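Local coordinates for protein Alpha/beta hydrolase (PDB 6TJ2) that probably hydrolyses small ester substrates such as methyl salicylate, as an extracellular alpha/beta-hydrolase resembling the plant salicylic acid binding protein 2, at residues Pro145-Ser150 against Lys213-Lys218; Leu45-Ile50 against Asp110-Gly115. All coordinates share one frame; numbering follows the deposited sequence.

Contact 1 of 2, residues Pro145-Ser150 against Lys213-Lys218; sequences PLDGQS and KLDLKK
Gly148 N donates to Leu214 O at 2.8 Å, and Leu214 N returns a bond to Gln149 O at 3.0 Å, arriving from above that carbonyl's plane. Gly148 suits its place because it takes the positive phi of a type II turn, Leu146 to Gln149; the turn is closed by Gln149 N to Leu146 O, and Gln149 OE1 folds back to accept from Leu146 N, the donor above its amide plane.

Beside these bonds the Asp147 carboxylate is gripped at both oxygens. OD1 takes the backbone N-H of Leu216 on its anti side, N to OD1 2.9 Å and nearly straight at 166°, while OD2 receives the ammonium NZ of Lys217 on its syn side in a salt bridge, also 2.9 Å. With CG anti to the backbone N (chi1 -179°), the short Asp147 side chain stretches across to Leu216; Lys217 bends at its last torsion (chi4 65°), which turns NZ in to Asp147 OD2, somewhat out of the carboxylate plane. Asp215 OD1 lies 3.6 Å from Asp147 OD1, a like-charge approach that the lysine probably eases.

Leu216 CD1 sits 4.2 Å from Pro145 CB, and the Leu216 side chain also rests on Gln124 and Thr125, whereas Lys213 reaches Asp153 in a salt bridge. The contact is a type II beta turn pinned to the loop leading into helix 217-221, on the outer side of helix 119-129 in the alpha/beta-hydrolase fold.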
ATOM      1  N   PRO A 145      18.111  -7.626  -8.278  1.00 12.51           N
ATOM      2  CA  PRO A 145      18.638  -6.949  -9.457  1.00 12.14           C
ATOM      3  C   PRO A 145      18.306  -7.762 -10.710  1.00 13.38           C
ATOM      4  O   PRO A 145      18.249  -8.990 -10.711  1.00 13.45           O
ATOM      5  CB  PRO A 145      20.149  -6.895  -9.240  1.00 14.17           C
ATOM      6  CG  PRO A 145      20.261  -7.004  -7.728  1.00 17.48           C
ATOM      7  CD  PRO A 145      19.141  -7.907  -7.256  1.00 12.55           C
ATOM      8  N   LEU A 146      18.147  -7.019 -11.812  1.00 13.20           N
ATOM      9  CA  LEU A 146      18.121  -7.666 -13.143  1.00 13.11           C
ATOM     10  C   LEU A 146      19.551  -7.988 -13.577  1.00 13.04           C
ATOM     11  O   LEU A 146      20.512  -7.400 -13.038  1.00 15.44           O
ATOM     12  CB  LEU A 146      17.464  -6.697 -14.145  1.00 15.03           C
ATOM     13  CG  LEU A 146      16.021  -6.294 -13.823  1.00 17.42           C
ATOM     14  CD1 LEU A 146      15.459  -5.310 -14.871  1.00 19.26           C
ATOM     15  CD2 LEU A 146      15.127  -7.498 -13.733  1.00 17.32           C
ATOM     16  N   ASP A 147      19.657  -8.790 -14.636  1.00 15.65           N
ATOM     17  CA  ASP A 147      20.961  -9.095 -15.260  1.00 16.10           C
ATOM     18  C   ASP A 147      21.722  -7.815 -15.580  1.00 16.87           C
ATOM     19  O   ASP A 147      21.122  -6.860 -16.128  1.00 16.67           O
ATOM     20  CB  ASP A 147      20.743  -9.969 -16.483  1.00 17.53           C
ATOM     21  CG  ASP A 147      22.079 -10.304 -17.117  1.00 19.26           C
ATOM     22  OD1 ASP A 147      22.996 -10.757 -16.428  1.00 18.18           O
ATOM     23  OD2 ASP A 147      22.205 -10.055 -18.347  1.00 23.37           O
ATOM     24  N   GLY A 148      23.008  -7.795 -15.243  1.00 15.08           N
ATOM     25  CA  GLY A 148      23.896  -6.644 -15.496  1.00 15.50           C
ATOM     26  C   GLY A 148      23.793  -5.513 -14.508  1.00 14.95           C
ATOM     27  O   GLY A 148      24.433  -4.464 -14.665  1.00 17.63           O
ATOM     28  N   GLN A 149      22.956  -5.616 -13.479  1.00 14.43           N
ATOM     29  CA  GLN A 149      22.794  -4.585 -12.454  1.00 13.45           C
ATOM     30  C   GLN A 149      23.454  -5.020 -11.142  1.00 13.46           C
ATOM     31  O   GLN A 149      23.687  -6.206 -10.900  1.00 14.21           O
ATOM     32  CB  GLN A 149      21.310  -4.347 -12.143  1.00 13.26           C
ATOM     33  CG  GLN A 149      20.475  -3.917 -13.345  1.00 13.81           C
ATOM     34  CD  GLN A 149      19.036  -3.686 -12.982  1.00 14.51           C
ATOM     35  OE1 GLN A 149      18.536  -4.099 -11.913  1.00 13.59           O
ATOM     36  NE2 GLN A 149      18.289  -3.028 -13.882  1.00 16.43           N
ATOM     37  N   SER A 150      23.809  -4.045 -10.340  1.00 12.51           N
ATOM     38  CA  SER A 150      24.266  -4.230  -8.949  1.00 12.44           C
ATOM     39  C   SER A 150      23.118  -4.019  -7.970  1.00 12.83           C
ATOM     40  O   SER A 150      22.046  -3.451  -8.304  1.00 13.19           O
ATOM     41  CB  SER A 150      25.393  -3.289  -8.616  1.00 14.18           C
ATOM     42  OG  SER A 150      24.921  -1.956  -8.572  1.00 14.94           O
ATOM     43  N   LYS A 213      28.370  -5.553 -10.696  1.00 16.09           N
ATOM     44  CA  LYS A 213      27.345  -5.953 -11.680  1.00 16.66           C
ATOM     45  C   LYS A 213      27.186  -7.449 -11.675  1.00 16.20           C
ATOM     46  O   LYS A 213      28.216  -8.150 -11.685  1.00 18.29           O
ATOM     47  CB  LYS A 213      27.760  -5.517 -13.084  1.00 17.56           C
ATOM     48  CG  LYS A 213      27.981  -4.039 -13.205  1.00 20.57           C
ATOM     49  CD  LYS A 213      26.951  -3.125 -12.626  1.00 21.12           C
ATOM     50  CE  LYS A 213      27.034  -1.801 -13.365  1.00 22.16           C
ATOM     51  NZ  LYS A 213      26.362  -0.664 -12.646  1.00 24.33           N
ATOM     52  N   LEU A 214      25.969  -7.965 -11.580  1.00 15.64           N
ATOM     53  CA  LEU A 214      25.762  -9.410 -11.500  1.00 14.81           C
ATOM     54  C   LEU A 214      25.295 -10.003 -12.812  1.00 15.64           C
ATOM     55  O   LEU A 214      24.386  -9.473 -13.431  1.00 15.66           O
ATOM     56  CB  LEU A 214      24.773  -9.663 -10.362  1.00 15.91           C
ATOM     57  CG  LEU A 214      25.180  -9.090  -9.013  1.00 16.18           C
ATOM     58  CD1 LEU A 214      24.084  -9.312  -8.014  1.00 18.72           C
ATOM     59  CD2 LEU A 214      26.464  -9.740  -8.508  1.00 18.96           C
ATOM     60  N   ASP A 215      25.885 -11.128 -13.169  1.00 16.59           N
ATOM     61  CA  ASP A 215      25.420 -11.948 -14.302  1.00 17.72           C
ATOM     62  C   ASP A 215      24.323 -12.880 -13.788  1.00 16.52           C
ATOM     63  O   ASP A 215      24.607 -13.837 -13.029  1.00 17.54           O
ATOM     64  CB  ASP A 215      26.569 -12.741 -14.913  1.00 21.03           C
ATOM     65  CG  ASP A 215      26.163 -13.524 -16.144  1.00 27.13           C
ATOM     66  OD1 ASP A 215      24.922 -13.829 -16.341  1.00 22.40           O
ATOM     67  OD2 ASP A 215      27.117 -13.821 -16.944  1.00 34.27           O
ATOM     68  N   LEU A 216      23.083 -12.578 -14.170  1.00 15.50           N
ATOM     69  CA  LEU A 216      21.884 -13.258 -13.636  1.00 15.07           C
ATOM     70  C   LEU A 216      21.009 -13.855 -14.736  1.00 16.86           C
ATOM     71  O   LEU A 216      19.881 -14.195 -14.486  1.00 16.23           O
ATOM     72  CB  LEU A 216      21.099 -12.266 -12.776  1.00 14.82           C
ATOM     73  CG  LEU A 216      21.810 -11.679 -11.589  1.00 14.81           C
ATOM     74  CD1 LEU A 216      20.976 -10.591 -10.965  1.00 16.26           C
ATOM     75  CD2 LEU A 216      22.095 -12.780 -10.572  1.00 17.47           C
ATOM     76  N   LYS A 217      21.606 -14.101 -15.909  1.00 17.89           N
ATOM     77  CA  LYS A 217      20.874 -14.748 -17.007  1.00 19.63           C
ATOM     78  C   LYS A 217      20.345 -16.112 -16.568  1.00 17.13           C
ATOM     79  O   LYS A 217      19.175 -16.454 -16.884  1.00 17.88           O
ATOM     80  CB  LYS A 217      21.795 -14.920 -18.208  1.00 20.97           C
ATOM     81  CG  LYS A 217      22.239 -13.598 -18.818  1.00 26.62           C
ATOM     82  CD  LYS A 217      22.970 -13.837 -20.130  1.00 26.05           C
ATOM     83  CE  LYS A 217      23.081 -12.554 -20.918  1.00 30.66           C
ATOM     84  NZ  LYS A 217      23.916 -11.562 -20.206  1.00 30.59           N
ATOM     85  N   LYS A 218      21.180 -16.901 -15.867  1.00 18.18           N
ATOM     86  CA  LYS A 218      20.750 -18.241 -15.454  1.00 18.26           C
ATOM     87  C   LYS A 218      19.558 -18.090 -14.497  1.00 17.08           C
ATOM     88  O   LYS A 218      18.575 -18.801 -14.647  1.00 17.95           O
ATOM     89  CB  LYS A 218      21.903 -19.085 -14.916  1.00 22.13           C
ATOM     90  CG  LYS A 218      21.440 -20.430 -14.404  1.00 28.72           C
ATOM     91  CD  LYS A 218      22.524 -21.494 -14.347  1.00 32.94           C
ATOM     92  CE  LYS A 218      21.979 -22.889 -14.109  1.00 38.73           C
ATOM     93  NZ  LYS A 218      21.073 -23.299 -15.205  1.00 44.22           N
TER
HETATM   94  O   HOH W   1      27.081  -0.629  -9.406  1.00 25.72           O

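Contact 2 of 2, residues Leu45-Ile50 against Asp110-Gly115; sequences LTFVLI and DFILLG
Ile112 CD1 lies over one face of the Phe47 ring, a CH-pi contact 4.0 Å from the ring centroid, in the central parallel sheet of the alpha/beta-hydrolase fold. Strands 46-50 and 111-115 are neighbours there, their directions 23° apart. The two side chains run side by side, and the same methyl also presses against Leu45 CD1 at 3.5 Å, tighter than usual for two carbons. Leu114 continues this face, its CB 3.9 Å from Leu49 CD2.

The other face repeats the theme with partners crossing. Phe111 CG stands between its backbone N and carbonyl carbon (chi1 60°), which brings one face of the ring against Val48, whose CG2 lies 3.6 Å from Phe111 CD1. Next along, Leu113 CD1 reaches both Val48 CG1 and Ile50 CG1, and helix 119-129 covers Ile50 and Leu113. Beta-branched Val48 and Ile50 suit extended backbone; Ile50 packs on Val122 and Ile123 of that helix.

Between the faces run four backbone bonds, three nearly straight, Ile112 N to Thr46 O, Val48 N to Ile112 O and Leu114 N to Val48 O, and the last, Ile50 N to Leu114 O, more bent at 157°. Gly115, in a probable nucleophile elbow, adds a CA-H...O contact to Ile50 O. At the opposite end, where the strands begin, a water bridges the polar backbone, accepting from Thr46 N at 2.9 Å and donating to Asp110 O at 2.9 Å.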
ATOM      1  N   LEU A  45       8.766 -27.848   6.546  1.00 13.62           N
ATOM      2  CA  LEU A  45       9.588 -27.174   5.535  1.00 13.94           C
ATOM      3  C   LEU A  45      11.035 -27.089   6.052  1.00 12.90           C
ATOM      4  O   LEU A  45      11.273 -27.074   7.277  1.00 14.19           O
ATOM      5  CB  LEU A  45       9.055 -25.758   5.285  1.00 13.86           C
ATOM      6  CG  LEU A  45       7.636 -25.696   4.720  1.00 15.00           C
ATOM      7  CD1 LEU A  45       7.214 -24.242   4.661  1.00 16.36           C
ATOM      8  CD2 LEU A  45       7.534 -26.314   3.363  1.00 17.68           C
ATOM      9  N   THR A  46      11.970 -27.012   5.114  1.00 13.23           N
ATOM     10  CA  THR A  46      13.361 -26.743   5.463  1.00 13.57           C
ATOM     11  C   THR A  46      13.671 -25.375   4.870  1.00 12.61           C
ATOM     12  O   THR A  46      13.498 -25.187   3.656  1.00 14.34           O
ATOM     13  CB  THR A  46      14.303 -27.809   4.936  1.00 15.07           C
ATOM     14  OG1 THR A  46      13.958 -29.024   5.628  1.00 18.09           O
ATOM     15  CG2 THR A  46      15.760 -27.482   5.172  1.00 15.01           C
ATOM     16  N   PHE A  47      14.126 -24.455   5.677  1.00 11.62           N
ATOM     17  CA  PHE A  47      14.532 -23.081   5.269  1.00 11.69           C
ATOM     18  C   PHE A  47      16.043 -22.977   5.346  1.00 11.15           C
ATOM     19  O   PHE A  47      16.684 -23.402   6.343  1.00 12.21           O
ATOM     20  CB  PHE A  47      13.928 -22.066   6.230  1.00 11.94           C
ATOM     21  CG  PHE A  47      12.452 -21.894   6.069  1.00 11.78           C
ATOM     22  CD1 PHE A  47      11.927 -20.870   5.261  1.00 12.20           C
ATOM     23  CD2 PHE A  47      11.592 -22.658   6.831  1.00 12.58           C
ATOM     24  CE1 PHE A  47      10.549 -20.719   5.157  1.00 12.83           C
ATOM     25  CE2 PHE A  47      10.222 -22.469   6.748  1.00 13.30           C
ATOM     26  CZ  PHE A  47       9.718 -21.487   5.920  1.00 13.16           C
ATOM     27  N   VAL A  48      16.622 -22.304   4.371  1.00 11.14           N
ATOM     28  CA  VAL A  48      18.000 -21.764   4.400  1.00 10.72           C
ATOM     29  C   VAL A  48      17.859 -20.248   4.340  1.00 10.75           C
ATOM     30  O   VAL A  48      17.411 -19.731   3.294  1.00 10.91           O
ATOM     31  CB  VAL A  48      18.859 -22.318   3.259  1.00 11.77           C
ATOM     32  CG1 VAL A  48      20.239 -21.697   3.269  1.00 11.86           C
ATOM     33  CG2 VAL A  48      19.007 -23.843   3.338  1.00 12.31           C
ATOM     34  N   LEU A  49      18.177 -19.564   5.431  1.00 10.50           N
ATOM     35  CA  LEU A  49      17.935 -18.118   5.597  1.00 10.59           C
ATOM     36  C   LEU A  49      19.241 -17.377   5.360  1.00  9.84           C
ATOM     37  O   LEU A  49      20.209 -17.689   6.054  1.00 11.04           O
ATOM     38  CB  LEU A  49      17.374 -17.770   6.961  1.00 10.78           C
ATOM     39  CG  LEU A  49      16.153 -18.582   7.401  1.00 11.37           C
ATOM     40  CD1 LEU A  49      15.733 -18.131   8.764  1.00 12.03           C
ATOM     41  CD2 LEU A  49      14.986 -18.406   6.435  1.00 11.59           C
ATOM     42  N   ILE A  50      19.234 -16.437   4.438  1.00  9.55           N
ATOM     43  CA  ILE A  50      20.419 -15.633   4.019  1.00 10.14           C
ATOM     44  C   ILE A  50      20.196 -14.196   4.432  1.00  9.75           C
ATOM     45  O   ILE A  50      19.318 -13.518   3.873  1.00 10.66           O
ATOM     46  CB  ILE A  50      20.647 -15.788   2.517  1.00 10.23           C
ATOM     47  CG1 ILE A  50      20.711 -17.251   2.060  1.00 11.21           C
ATOM     48  CG2 ILE A  50      21.878 -14.967   2.127  1.00 10.98           C
ATOM     49  CD1 ILE A  50      21.793 -18.075   2.778  1.00 12.48           C
ATOM     50  N   ASP A 110      15.751 -29.862  -1.362  1.00 13.79           N
ATOM     51  CA  ASP A 110      14.299 -29.636  -1.292  1.00 15.13           C
ATOM     52  C   ASP A 110      14.003 -28.588  -0.218  1.00 13.56           C
ATOM     53  O   ASP A 110      13.053 -28.738   0.542  1.00 15.79           O
ATOM     54  CB  ASP A 110      13.590 -30.964  -0.988  1.00 17.64           C
ATOM     55  CG  ASP A 110      12.098 -30.926  -1.254  1.00 24.21           C
ATOM     56  OD1 ASP A 110      11.660 -30.265  -2.248  1.00 28.84           O
ATOM     57  OD2 ASP A 110      11.380 -31.579  -0.445  1.00 29.36           O
ATOM     58  N   PHE A 111      14.748 -27.485  -0.253  1.00 13.48           N
ATOM     59  CA  PHE A 111      14.650 -26.434   0.763  1.00 12.03           C
ATOM     60  C   PHE A 111      14.108 -25.143   0.128  1.00 13.35           C
ATOM     61  O   PHE A 111      14.189 -24.872  -1.080  1.00 12.96           O
ATOM     62  CB  PHE A 111      15.980 -26.232   1.495  1.00 11.98           C
ATOM     63  CG  PHE A 111      17.145 -25.831   0.654  1.00 12.78           C
ATOM     64  CD1 PHE A 111      17.354 -24.511   0.226  1.00 13.09           C
ATOM     65  CD2 PHE A 111      18.066 -26.784   0.282  1.00 13.80           C
ATOM     66  CE1 PHE A 111      18.470 -24.195  -0.527  1.00 14.18           C
ATOM     67  CE2 PHE A 111      19.142 -26.462  -0.513  1.00 14.36           C
ATOM     68  CZ  PHE A 111      19.348 -25.174  -0.934  1.00 14.95           C
ATOM     69  N   ILE A 112      13.633 -24.336   1.050  1.00 12.02           N
ATOM     70  CA  ILE A 112      13.185 -22.949   0.745  1.00 12.28           C
ATOM     71  C   ILE A 112      14.395 -22.054   0.929  1.00 11.89           C
ATOM     72  O   ILE A 112      14.916 -21.972   2.061  1.00 11.92           O
ATOM     73  CB  ILE A 112      12.038 -22.536   1.674  1.00 12.36           C
ATOM     74  CG1 ILE A 112      10.876 -23.528   1.572  1.00 15.98           C
ATOM     75  CG2 ILE A 112      11.596 -21.121   1.349  1.00 12.20           C
ATOM     76  CD1 ILE A 112       9.916 -23.438   2.614  1.00 21.54           C
ATOM     77  N   LEU A 113      14.858 -21.394  -0.123  1.00 10.59           N
ATOM     78  CA  LEU A 113      16.029 -20.503  -0.033  1.00 11.72           C
ATOM     79  C   LEU A 113      15.456 -19.103   0.128  1.00 10.46           C
ATOM     80  O   LEU A 113      14.807 -18.592  -0.831  1.00 11.23           O
ATOM     81  CB  LEU A 113      16.879 -20.640  -1.289  1.00 11.52           C
ATOM     82  CG  LEU A 113      18.155 -19.784  -1.290  1.00 11.40           C
ATOM     83  CD1 LEU A 113      19.059 -20.174  -0.115  1.00 12.61           C
ATOM     84  CD2 LEU A 113      18.864 -19.966  -2.645  1.00 12.38           C
ATOM     85  N   LEU A 114      15.672 -18.482   1.283  1.00 10.66           N
ATOM     86  CA  LEU A 114      15.037 -17.180   1.632  1.00 11.26           C
ATOM     87  C   LEU A 114      16.116 -16.166   1.889  1.00 11.28           C
ATOM     88  O   LEU A 114      17.002 -16.447   2.723  1.00 11.78           O
ATOM     89  CB  LEU A 114      14.105 -17.404   2.815  1.00 12.75           C
ATOM     90  CG  LEU A 114      13.241 -16.210   3.249  1.00 13.36           C
ATOM     91  CD1 LEU A 114      11.981 -16.735   3.943  1.00 15.26           C
ATOM     92  CD2 LEU A 114      14.000 -15.236   4.116  1.00 13.52           C
ATOM     93  N   GLY A 115      16.048 -15.013   1.254  1.00  9.61           N
ATOM     94  CA  GLY A 115      17.028 -13.928   1.452  1.00 11.53           C
ATOM     95  C   GLY A 115      16.348 -12.665   1.871  1.00 10.29           C
ATOM     96  O   GLY A 115      15.224 -12.397   1.433  1.00 10.92           O
TER
HETATM   97  O   HOH W   2      11.182 -27.594   2.417  1.00 17.35           O

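From the N terminus the chain first enters strand 46-50, makes helix 61-69, strand 73-75 and helix 92-105, and comes back as strand 111-117; contact 2 closes that loop inside the sheet, with strand 73-75 on the far side of 46-50. Helix 119-129 and strand 134-139 follow before contact 1 opens at 145-150. Its loop of 62 residues, mostly helical where regular, carries helices 157-170, 179-185, 192-200 and 208-211 and is closed by 213-218. The two loops stand in series, neither nesting nor crossing. Their centres lie 22 Å apart, yet helix 119-129 touches both, so it lies between the sheet face carrying Ile50 and Leu113 and the loops of contact 1.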